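Side-chain contacts in glycoside hydrolase family 16 protein (Bacteroides ovatus, PDB 7KR6), which probably hydrolyses O-glycosidic bonds as a family 16 endo-glucanase, and holds a fluorinated glucan-derived inhibitor in its glycan-binding pocket here: residues A[75-80]-A[194-199]; A[87-92]-A[248-253]; A[208-211]-A[216-219]. The protein carries 1 engineered substitution. All blocks are in the same frame, centred on the assembly; numbering follows the deposited sequence.

Contact 1: A[75-80]-A[194-199]; sequences GKDGDK and GNYHTY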
ATOM      1  N   GLY A  75      19.244 -19.845 -20.462  1.00 26.77           N
ATOM      2  CA  GLY A  75      19.765 -19.543 -21.808  1.00 26.76           C
ATOM      3  C   GLY A  75      20.808 -18.471 -21.785  1.00 31.21           C
ATOM      4  O   GLY A  75      21.228 -18.040 -20.716  1.00 30.37           O
ATOM      5  N   LYS A  76      21.229 -18.039 -22.966  1.00 30.52           N
ATOM      6  CA  LYS A  76      22.313 -17.054 -23.081  1.00 30.62           C
ATOM      7  C   LYS A  76      21.672 -15.669 -23.114  1.00 29.44           C
ATOM      8  O   LYS A  76      20.586 -15.530 -23.718  1.00 34.91           O
ATOM      9  CB  LYS A  76      23.123 -17.331 -24.354  1.00 33.03           C
ATOM     10  N   ASP A  77      22.329 -14.703 -22.485  1.00 28.39           N
ATOM     11  CA  ASP A  77      22.094 -13.267 -22.700  1.00 30.13           C
ATOM     12  C   ASP A  77      23.466 -12.624 -22.901  1.00 29.53           C
ATOM     13  O   ASP A  77      24.161 -12.361 -21.897  1.00 29.65           O
ATOM     14  CB  ASP A  77      21.341 -12.638 -21.530  1.00 31.20           C
ATOM     15  CG  ASP A  77      20.966 -11.204 -21.829  1.00 36.01           C
ATOM     16  OD1 ASP A  77      20.780 -10.904 -23.039  1.00 36.65           O
ATOM     17  OD2 ASP A  77      20.900 -10.398 -20.879  1.00 31.89           O
ATOM     18  N   GLY A  78      23.880 -12.478 -24.166  1.00 33.50           N
ATOM     19  CA  GLY A  78      25.279 -12.161 -24.495  1.00 32.63           C
ATOM     20  C   GLY A  78      26.170 -13.292 -24.041  1.00 29.33           C
ATOM     21  O   GLY A  78      25.831 -14.438 -24.338  1.00 37.07           O
ATOM     22  N   ASP A  79      27.225 -12.999 -23.294  1.00 32.86           N
ATOM     23  CA  ASP A  79      28.127 -14.044 -22.751  1.00 39.54           C
ATOM     24  C   ASP A  79      27.667 -14.470 -21.350  1.00 36.33           C
ATOM     25  O   ASP A  79      28.423 -15.177 -20.690  1.00 38.37           O
ATOM     26  CB  ASP A  79      29.588 -13.583 -22.748  1.00 48.15           C
ATOM     27  CG  ASP A  79      29.811 -12.202 -22.158  1.00 56.59           C
ATOM     28  OD1 ASP A  79      28.921 -11.712 -21.419  1.00 61.94           O
ATOM     29  OD2 ASP A  79      30.867 -11.614 -22.460  1.00 68.60           O
ATOM     30  N   LYS A  80      26.471 -14.082 -20.903  1.00 34.25           N
ATOM     31  CA  LYS A  80      25.948 -14.550 -19.601  1.00 30.67           C
ATOM     32  C   LYS A  80      25.065 -15.779 -19.810  1.00 29.01           C
ATOM     33  O   LYS A  80      24.410 -15.870 -20.854  1.00 33.37           O
ATOM     34  CB  LYS A  80      25.100 -13.462 -18.940  1.00 26.00           C
ATOM     35  CG  LYS A  80      25.854 -12.226 -18.499  1.00 28.81           C
ATOM     36  CD  LYS A  80      24.938 -11.179 -17.862  1.00 30.43           C
ATOM     37  CE  LYS A  80      25.644  -9.915 -17.436  1.00 31.54           C
ATOM     38  NZ  LYS A  80      26.126  -9.137 -18.596  1.00 35.48           N
ATOM     39  N   GLY A 194      18.021  -2.135 -19.761  1.00 28.12           N
ATOM     40  CA  GLY A 194      18.808  -3.143 -20.504  1.00 31.85           C
ATOM     41  C   GLY A 194      20.056  -3.605 -19.763  1.00 31.74           C
ATOM     42  O   GLY A 194      20.868  -4.297 -20.404  1.00 33.95           O
ATOM     43  N   ASN A 195      20.195  -3.282 -18.477  1.00 28.31           N
ATOM     44  CA  ASN A 195      21.335  -3.739 -17.647  1.00 28.02           C
ATOM     45  C   ASN A 195      20.819  -4.544 -16.450  1.00 26.94           C
ATOM     46  O   ASN A 195      19.630  -4.422 -16.090  1.00 25.18           O
ATOM     47  CB  ASN A 195      22.206  -2.597 -17.147  1.00 32.50           C
ATOM     48  CG  ASN A 195      22.894  -1.852 -18.279  1.00 36.95           C
ATOM     49  OD1 ASN A 195      22.918  -0.631 -18.270  1.00 42.98           O
ATOM     50  ND2 ASN A 195      23.439  -2.579 -19.246  1.00 34.29           N
ATOM     51  N   TYR A 196      21.710  -5.339 -15.884  1.00 25.60           N
ATOM     52  CA  TYR A 196      21.437  -6.116 -14.651  1.00 24.02           C
ATOM     53  C   TYR A 196      21.655  -5.197 -13.467  1.00 21.97           C
ATOM     54  O   TYR A 196      22.559  -4.344 -13.471  1.00 25.19           O
ATOM     55  CB  TYR A 196      22.333  -7.355 -14.591  1.00 24.40           C
ATOM     56  CG  TYR A 196      21.916  -8.397 -15.593  1.00 23.98           C
ATOM     57  CD1 TYR A 196      22.263  -8.299 -16.939  1.00 22.65           C
ATOM     58  CD2 TYR A 196      21.171  -9.492 -15.212  1.00 22.98           C
ATOM     59  CE1 TYR A 196      21.864  -9.266 -17.851  1.00 22.56           C
ATOM     60  CE2 TYR A 196      20.678 -10.411 -16.139  1.00 23.22           C
ATOM     61  CZ  TYR A 196      21.084 -10.334 -17.462  1.00 21.35           C
ATOM     62  OH  TYR A 196      20.656 -11.248 -18.368  1.00 25.29           O
ATOM     63  N   HIS A 197      20.820  -5.357 -12.444  1.00 21.50           N
ATOM     64  CA  HIS A 197      20.929  -4.631 -11.159  1.00 20.17           C
ATOM     65  C   HIS A 197      20.855  -5.641 -10.009  1.00 18.48           C
ATOM     66  O   HIS A 197      20.260  -6.709 -10.177  1.00 21.62           O
ATOM     67  CB  HIS A 197      19.850  -3.542 -11.042  1.00 21.10           C
ATOM     68  CG  HIS A 197      19.919  -2.532 -12.141  1.00 20.75           C
ATOM     69  ND1 HIS A 197      20.644  -1.364 -12.019  1.00 22.08           N
ATOM     70  CD2 HIS A 197      19.376  -2.543 -13.376  1.00 22.70           C
ATOM     71  CE1 HIS A 197      20.545  -0.688 -13.151  1.00 23.40           C
ATOM     72  NE2 HIS A 197      19.794  -1.394 -14.017  1.00 23.69           N
ATOM     73  N   THR A 198      21.504  -5.326  -8.915  1.00 20.73           N
ATOM     74  CA  THR A 198      21.611  -6.241  -7.771  1.00 19.20           C
ATOM     75  C   THR A 198      20.532  -5.840  -6.762  1.00 20.66           C
ATOM     76  O   THR A 198      20.500  -4.655  -6.324  1.00 21.39           O
ATOM     77  CB  THR A 198      22.991  -6.193  -7.126  1.00 22.76           C
ATOM     78  OG1 THR A 198      23.882  -6.633  -8.156  1.00 27.57           O
ATOM     79  CG2 THR A 198      23.095  -7.121  -5.939  1.00 22.56           C
ATOM     80  N   TYR A 199      19.710  -6.800  -6.384  1.00 18.61           N
ATOM     81  CA  TYR A 199      18.646  -6.648  -5.371  1.00 17.95           C
ATOM     82  C   TYR A 199      19.113  -7.477  -4.175  1.00 19.38           C
ATOM     83  O   TYR A 199      19.339  -8.663  -4.368  1.00 19.49           O
ATOM     84  CB  TYR A 199      17.287  -7.092  -5.946  1.00 18.01           C
ATOM     85  CG  TYR A 199      16.910  -6.274  -7.159  1.00 18.79           C
ATOM     86  CD1 TYR A 199      16.249  -5.090  -6.970  1.00 17.95           C
ATOM     87  CD2 TYR A 199      17.286  -6.622  -8.450  1.00 19.80           C
ATOM     88  CE1 TYR A 199      15.929  -4.269  -8.030  1.00 20.97           C
ATOM     89  CE2 TYR A 199      16.997  -5.799  -9.532  1.00 19.20           C
ATOM     90  CZ  TYR A 199      16.300  -4.625  -9.310  1.00 21.27           C
ATOM     91  OH  TYR A 199      15.954  -3.796 -10.348  1.00 20.71           O
TER
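Tyr196 and Asp77 reach for each other from opposite directions and meet through one hydrogen bond, which Tyr196 OH donates to Asp77 OD2 at 2.7 Å. The carboxylate oxygen lies at the edge of the phenol ring, near its plane, while the carboxylate itself is turned 49° from the ring. OD2 is met on its anti lone pair, the one directed away from OD1. With CG placed opposite its own backbone N (chi1 -174°), Asp77 directs its carboxylate at the phenol. Lys80 slides alongside the tyrosine in the reverse sense, its chain straight until a bend at the last torsion, chi4 68°. Its CD comes to 3.6 Å from Tyr196 CE1 and makes an off-centre CH-pi contact, 4.1 Å from the ring centroid; CE follows, 3.8 Å from Tyr196 CD1. Asp77 and Lys80 are the two ends of a type II' beta turn, closed by Lys80 N to Asp77 O at 3.0 Å, in the hairpin of strands 72-77 and 80-90. Tyr196, just ahead of strand 197-203, also packs on Tyr265 and Asp267 of strand 261-271. Asp77 OD2 forms a salt bridge to Lys117 as well, so this one oxygen accepts the phenol hydrogen bond and also pairs with the lysine ammonium, which probably stabilises the negative charge of the carboxylate at the protein surface.

Contact 2: A[87-92]-A[248-253]; sequences AERKGN and TDINKL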
ATOM      1  N   ALA A  87       7.186 -13.755 -20.683  1.00 21.79           N
ATOM      2  CA  ALA A  87       5.756 -13.435 -20.791  1.00 20.33           C
ATOM      3  C   ALA A  87       5.409 -13.315 -22.282  1.00 22.70           C
ATOM      4  O   ALA A  87       6.189 -12.722 -23.023  1.00 24.39           O
ATOM      5  CB  ALA A  87       5.450 -12.168 -20.064  1.00 20.47           C
ATOM      6  N   GLU A  88       4.337 -13.957 -22.675  1.00 23.84           N
ATOM      7  CA  GLU A  88       3.941 -14.092 -24.097  1.00 24.32           C
ATOM      8  C   GLU A  88       2.438 -13.929 -24.221  1.00 25.58           C
ATOM      9  O   GLU A  88       1.691 -14.485 -23.409  1.00 23.62           O
ATOM     10  CB  GLU A  88       4.305 -15.486 -24.598  1.00 28.56           C
ATOM     11  CG  GLU A  88       3.801 -15.735 -26.008  1.00 33.00           C
ATOM     12  CD  GLU A  88       4.332 -17.023 -26.614  1.00 34.45           C
ATOM     13  OE1 GLU A  88       4.805 -17.906 -25.852  1.00 32.80           O
ATOM     14  OE2 GLU A  88       4.271 -17.138 -27.837  1.00 37.57           O
ATOM     15  N   ARG A  89       1.989 -13.226 -25.270  1.00 23.76           N
ATOM     16  CA  ARG A  89       0.560 -13.135 -25.575  1.00 24.71           C
ATOM     17  C   ARG A  89       0.271 -13.817 -26.919  1.00 23.43           C
ATOM     18  O   ARG A  89       0.987 -13.558 -27.891  1.00 25.75           O
ATOM     19  CB  ARG A  89       0.128 -11.675 -25.633  1.00 23.32           C
ATOM     20  CG  ARG A  89      -1.368 -11.536 -25.830  1.00 25.30           C
ATOM     21  CD  ARG A  89      -1.805 -10.104 -25.651  1.00 25.44           C
ATOM     22  NE  ARG A  89      -3.178  -9.861 -26.042  1.00 27.01           N
ATOM     23  CZ  ARG A  89      -3.808  -8.705 -25.884  1.00 27.74           C
ATOM     24  NH1 ARG A  89      -3.156  -7.655 -25.392  1.00 28.62           N
ATOM     25  NH2 ARG A  89      -5.078  -8.599 -26.232  1.00 29.47           N
ATOM     26  N   LYS A  90      -0.776 -14.623 -26.944  1.00 27.14           N
ATOM     27  CA  LYS A  90      -1.226 -15.380 -28.143  1.00 29.84           C
ATOM     28  C   LYS A  90      -2.735 -15.166 -28.200  1.00 30.45           C
ATOM     29  O   LYS A  90      -3.453 -15.739 -27.380  1.00 29.06           O
ATOM     30  CB  LYS A  90      -0.743 -16.836 -28.062  1.00 32.34           C
ATOM     31  N   GLY A  91      -3.205 -14.266 -29.070  1.00 30.32           N
ATOM     32  CA  GLY A  91      -4.606 -13.823 -29.038  1.00 31.81           C
ATOM     33  C   GLY A  91      -4.901 -13.080 -27.739  1.00 34.32           C
ATOM     34  O   GLY A  91      -4.194 -12.094 -27.428  1.00 31.30           O
ATOM     35  N   ASN A  92      -5.849 -13.575 -26.951  1.00 31.47           N
ATOM     36  CA  ASN A  92      -6.178 -12.977 -25.636  1.00 35.97           C
ATOM     37  C   ASN A  92      -5.686 -13.919 -24.536  1.00 30.83           C
ATOM     38  O   ASN A  92      -6.070 -13.668 -23.385  1.00 36.47           O
ATOM     39  CB  ASN A  92      -7.668 -12.657 -25.479  1.00 37.48           C
ATOM     40  CG  ASN A  92      -8.116 -11.486 -26.342  1.00 43.50           C
ATOM     41  OD1 ASN A  92      -7.385 -10.501 -26.544  1.00 41.32           O
ATOM     42  ND2 ASN A  92      -9.333 -11.589 -26.853  1.00 43.46           N
ATOM     43  N   THR A 248      -6.734  -5.486 -14.616  1.00 21.66           N
ATOM     44  CA  THR A 248      -7.317  -6.811 -14.330  1.00 22.82           C
ATOM     45  C   THR A 248      -8.194  -7.244 -15.502  1.00 24.66           C
ATOM     46  O   THR A 248      -8.791  -8.256 -15.402  1.00 23.39           O
ATOM     47  CB  THR A 248      -8.054  -6.814 -12.985  1.00 22.67           C
ATOM     48  OG1 THR A 248      -9.088  -5.824 -12.989  1.00 24.85           O
ATOM     49  CG2 THR A 248      -7.108  -6.502 -11.840  1.00 24.87           C
ATOM     50  N   ASP A 249      -8.146  -6.522 -16.624  1.00 23.47           N
ATOM     51  CA  ASP A 249      -8.956  -6.808 -17.836  1.00 27.32           C
ATOM     52  C   ASP A 249      -7.988  -6.702 -18.997  1.00 24.48           C
ATOM     53  O   ASP A 249      -7.255  -5.693 -19.061  1.00 24.44           O
ATOM     54  CB  ASP A 249     -10.141  -5.844 -17.888  1.00 31.02           C
ATOM     55  CG  ASP A 249     -10.902  -5.738 -19.201  1.00 36.69           C
ATOM     56  OD1 ASP A 249     -10.662  -6.573 -20.133  1.00 32.71           O
ATOM     57  OD2 ASP A 249     -11.747  -4.799 -19.271  1.00 46.81           O
ATOM     58  N   ILE A 250      -7.922  -7.738 -19.823  1.00 24.60           N
ATOM     59  CA  ILE A 250      -6.997  -7.754 -20.977  1.00 23.94           C
ATOM     60  C   ILE A 250      -7.256  -6.533 -21.868  1.00 23.45           C
ATOM     61  O   ILE A 250      -6.300  -6.101 -22.533  1.00 24.13           O
ATOM     62  CB  ILE A 250      -7.081  -9.076 -21.763  1.00 27.77           C
ATOM     63  CG1 ILE A 250      -5.844  -9.227 -22.661  1.00 32.04           C
ATOM     64  CG2 ILE A 250      -8.426  -9.199 -22.470  1.00 28.87           C
ATOM     65  CD1 ILE A 250      -5.639 -10.612 -23.209  1.00 33.77           C
ATOM     66  N   ASN A 251      -8.470  -5.987 -21.880  1.00 24.19           N
ATOM     67  CA  ASN A 251      -8.789  -4.770 -22.693  1.00 25.28           C
ATOM     68  C   ASN A 251      -8.052  -3.534 -22.184  1.00 24.42           C
ATOM     69  O   ASN A 251      -8.041  -2.506 -22.875  1.00 21.16           O
ATOM     70  CB  ASN A 251     -10.280  -4.457 -22.677  1.00 30.74           C
ATOM     71  CG  ASN A 251     -11.042  -5.342 -23.620  1.00 33.93           C
ATOM     72  OD1 ASN A 251     -10.443  -5.937 -24.507  1.00 36.13           O
ATOM     73  ND2 ASN A 251     -12.344  -5.451 -23.405  1.00 39.08           N
ATOM     74  N   LYS A 252      -7.438  -3.593 -21.006  1.00 23.22           N
ATOM     75  CA  LYS A 252      -6.691  -2.453 -20.439  1.00 22.50           C
ATOM     76  C   LYS A 252      -5.184  -2.752 -20.428  1.00 22.08           C
ATOM     77  O   LYS A 252      -4.422  -1.895 -19.953  1.00 24.87           O
ATOM     78  CB  LYS A 252      -7.199  -2.121 -19.033  1.00 24.25           C
ATOM     79  CG  LYS A 252      -8.696  -1.954 -18.931  1.00 23.15           C
ATOM     80  CD  LYS A 252      -9.206  -0.743 -19.730  1.00 25.39           C
ATOM     81  CE  LYS A 252     -10.704  -0.591 -19.675  1.00 25.20           C
ATOM     82  NZ  LYS A 252     -11.150   0.425 -20.671  1.00 27.96           N
ATOM     83  N   LEU A 253      -4.756  -3.899 -20.937  1.00 21.98           N
ATOM     84  CA  LEU A 253      -3.326  -4.274 -20.971  1.00 24.63           C
ATOM     85  C   LEU A 253      -2.687  -3.506 -22.126  1.00 28.24           C
ATOM     86  O   LEU A 253      -3.236  -3.532 -23.233  1.00 35.10           O
ATOM     87  CB  LEU A 253      -3.202  -5.791 -21.073  1.00 24.95           C
ATOM     88  CG  LEU A 253      -1.783  -6.327 -20.896  1.00 26.59           C
ATOM     89  CD1 LEU A 253      -1.337  -6.162 -19.451  1.00 28.05           C
ATOM     90  CD2 LEU A 253      -1.724  -7.776 -21.305  1.00 28.20           C
TER
HETATM   91  O   HOH W   1      -4.951  -5.400 -24.826  1.00 33.67           O
HETATM   92  O   HOH W   2      -7.881  -7.083 -25.902  1.00 39.85           O
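A water 2.9 Å from Arg89 NH1 accepts a hydrogen bond from it and lies within hydrogen-bonding distance of Ile250 O and Leu253 O, bridging the two segments; NH1 also binds Leu256 O. Ile250 CD1 sits over one face of the guanidinium, offset toward the rim, 3.7 Å from Arg89 NH2. Its CG1 branch points opposite the backbone N (chi1 -163°) and carries CD1 to both Arg89 and Asn92, with Asn92 CB 3.7 Å from Ile250 CD1. In the beta-jelly roll of family 16, the contact joins the end of strand 80-90 and the turn into strand 93-107 to the 3-10 segment 250-252, in the loop between strands 232-240 and 261-271. An Asx turn leads into that segment, Asn251 N donating to Asp249 OD1 at 2.9 Å. Arg89 NE donates a hydrogen bond to Gly91 O at 2.8 Å, nearly straight at 165° and close to the guanidinium plane. On the same arginine, NH2 donates to Asn92 OD1 at 3.0 Å, a more bent bond, tilted slightly from the guanidinium plane but in the carbonyl plane of the asparagine. These two bonds tie the side chain to the turn that follows its strand and restrain rotation of the flat group. A second water, weakly held by Arg89 NH2, donates to Asn251 OD1 at 3.1 Å.

Contact 3: A[208-211]-A[216-219]; sequences LTIS and KFHT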
ATOM      1  N   LEU A 208      14.673  -6.345   8.428  1.00 19.34           N
ATOM      2  CA  LEU A 208      14.765  -6.721   7.007  1.00 18.14           C
ATOM      3  C   LEU A 208      15.164  -5.456   6.254  1.00 17.67           C
ATOM      4  O   LEU A 208      14.400  -4.488   6.334  1.00 19.19           O
ATOM      5  CB  LEU A 208      13.395  -7.217   6.546  1.00 19.37           C
ATOM      6  CG  LEU A 208      12.949  -8.545   7.135  1.00 19.51           C
ATOM      7  CD1 LEU A 208      11.515  -8.803   6.746  1.00 19.50           C
ATOM      8  CD2 LEU A 208      13.837  -9.702   6.680  1.00 20.11           C
ATOM      9  N   THR A 209      16.325  -5.433   5.612  1.00 17.81           N
ATOM     10  CA  THR A 209      16.787  -4.228   4.900  1.00 19.02           C
ATOM     11  C   THR A 209      16.980  -4.579   3.451  1.00 17.92           C
ATOM     12  O   THR A 209      17.774  -5.482   3.138  1.00 18.52           O
ATOM     13  CB  THR A 209      18.067  -3.666   5.496  1.00 19.04           C
ATOM     14  OG1 THR A 209      17.742  -3.299   6.821  1.00 21.37           O
ATOM     15  CG2 THR A 209      18.611  -2.517   4.662  1.00 19.89           C
ATOM     16  N   ILE A 210      16.258  -3.893   2.570  1.00 18.28           N
ATOM     17  CA  ILE A 210      16.361  -4.026   1.115  1.00 18.32           C
ATOM     18  C   ILE A 210      17.354  -3.000   0.563  1.00 17.99           C
ATOM     19  O   ILE A 210      17.243  -1.815   0.942  1.00 18.27           O
ATOM     20  CB  ILE A 210      14.958  -3.905   0.466  1.00 20.06           C
ATOM     21  CG1 ILE A 210      14.003  -5.043   0.871  1.00 20.86           C
ATOM     22  CG2 ILE A 210      15.127  -3.897  -1.020  1.00 19.34           C
ATOM     23  CD1 ILE A 210      13.323  -4.862   2.193  1.00 19.89           C
ATOM     24  N   SER A 211      18.276  -3.469  -0.276  1.00 19.79           N
ATOM     25  CA  SER A 211      19.201  -2.614  -1.054  1.00 19.39           C
ATOM     26  C   SER A 211      19.043  -2.856  -2.549  1.00 20.24           C
ATOM     27  O   SER A 211      18.729  -3.989  -2.977  1.00 19.38           O
ATOM     28  CB  SER A 211      20.662  -2.787  -0.603  1.00 20.27           C
ATOM     29  OG  SER A 211      20.828  -2.554   0.790  1.00 21.94           O
ATOM     30  N   LYS A 216      20.992   1.330   0.267  1.00 20.48           N
ATOM     31  CA  LYS A 216      19.897   0.877   1.150  1.00 21.21           C
ATOM     32  C   LYS A 216      18.637   1.647   0.748  1.00 21.44           C
ATOM     33  O   LYS A 216      18.656   2.906   0.589  1.00 23.62           O
ATOM     34  CB  LYS A 216      20.332   0.982   2.602  1.00 23.10           C
ATOM     35  CG  LYS A 216      21.470   0.010   2.920  1.00 25.00           C
ATOM     36  CD  LYS A 216      21.901  -0.011   4.343  1.00 27.66           C
ATOM     37  CE  LYS A 216      22.954  -1.083   4.518  1.00 27.75           C
ATOM     38  NZ  LYS A 216      23.354  -1.172   5.932  1.00 29.96           N
ATOM     39  N   PHE A 217      17.563   0.888   0.546  1.00 19.38           N
ATOM     40  CA  PHE A 217      16.247   1.345   0.032  1.00 19.31           C
ATOM     41  C   PHE A 217      15.210   1.445   1.151  1.00 20.01           C
ATOM     42  O   PHE A 217      14.545   2.488   1.272  1.00 19.86           O
ATOM     43  CB  PHE A 217      15.793   0.408  -1.063  1.00 18.31           C
ATOM     44  CG  PHE A 217      14.504   0.775  -1.735  1.00 18.06           C
ATOM     45  CD1 PHE A 217      14.431   1.885  -2.559  1.00 18.31           C
ATOM     46  CD2 PHE A 217      13.358   0.007  -1.530  1.00 16.94           C
ATOM     47  CE1 PHE A 217      13.253   2.191  -3.221  1.00 19.03           C
ATOM     48  CE2 PHE A 217      12.185   0.327  -2.191  1.00 19.66           C
ATOM     49  CZ  PHE A 217      12.132   1.414  -3.028  1.00 21.30           C
ATOM     50  N   HIS A 218      15.076   0.428   1.998  1.00 18.29           N
ATOM     51  CA  HIS A 218      14.065   0.447   3.086  1.00 19.13           C
ATOM     52  C   HIS A 218      14.411  -0.614   4.137  1.00 18.92           C
ATOM     53  O   HIS A 218      14.993  -1.645   3.753  1.00 19.27           O
ATOM     54  CB  HIS A 218      12.654   0.214   2.546  1.00 19.31           C
ATOM     55  CG  HIS A 218      11.627   0.445   3.584  1.00 20.13           C
ATOM     56  ND1 HIS A 218      11.418   1.680   4.148  1.00 19.94           N
ATOM     57  CD2 HIS A 218      10.741  -0.387   4.157  1.00 21.35           C
ATOM     58  CE1 HIS A 218      10.448   1.579   5.043  1.00 20.76           C
ATOM     59  NE2 HIS A 218      10.025   0.323   5.073  1.00 21.35           N
ATOM     60  N   THR A 219      14.022  -0.362   5.383  1.00 19.44           N
ATOM     61  CA  THR A 219      14.121  -1.349   6.489  1.00 17.61           C
ATOM     62  C   THR A 219      12.711  -1.533   7.086  1.00 18.13           C
ATOM     63  O   THR A 219      12.060  -0.518   7.451  1.00 18.74           O
ATOM     64  CB  THR A 219      15.144  -0.893   7.538  1.00 21.10           C
ATOM     65  OG1 THR A 219      16.421  -0.781   6.918  1.00 22.04           O
ATOM     66  CG2 THR A 219      15.185  -1.834   8.723  1.00 22.33           C
TER
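The Phe217 ring meets Ile210 obliquely, Ile210 CG2 coming to 4.3 Å from Phe217 CD2. Tyr183 meets the same ring edge-to-face and is stacked with the imidazole of His218, which also has an edge-to-face neighbour in Phe220. Phe217 CB lies 3.3 Å from Ile210 O, and with CG opposite the backbone N (chi1 -177°) the ring leads away from there. Strands 207-212 and 215-221 form an antiparallel beta hairpin in which a classic beta bulge sets two residues, Phe217 and His218, against Ile210 alone. Ile210 O accepts from Phe217 N at 2.8 Å, in the carbonyl plane, and from His218 N at a longer 3.3 Å, tilted from that plane. In return Ile210 N donates to His218 O at 2.8 Å. Beyond the bulge the register has slipped by one, pairing Ser211 with Lys216, where Ser211 OG lies 3.4 Å from Lys216 CG. That face also carries the non-hydrogen-bonded pair Thr209 and Thr219, whose side chains cross at a slant; Thr209 OG1 and Thr219 OG1 share a hydrogen bond of 2.8 Å. The extended Lys216 runs along it, bringing CD to 4.1 Å from Thr209 CG2. On the face of Ile210, His218 packs on Gln181 of the second subunit.

Overall arrangement
From the N terminus the chain enters contact 1 at 75-80, turns into strand 80-90, and reaches the first half of contact 2 at 87-92. Many strands later, 194-199 closes contact 1 over a loop of 113 residues, tying the turn between strands 72-77 and 80-90 to the start of strand 197-203. Contact 3 follows in series, a local hairpin next to strand 197-203, nested inside the loop that 248-253 finally closes as contact 2. That closure ties the far end of strand 80-90 to the loop before strand 261-271. Contacts 1 and 2 therefore cross, whereas contacts 2 and 3 lie on opposite sides of the chain's centre, their centres about 33 Å apart.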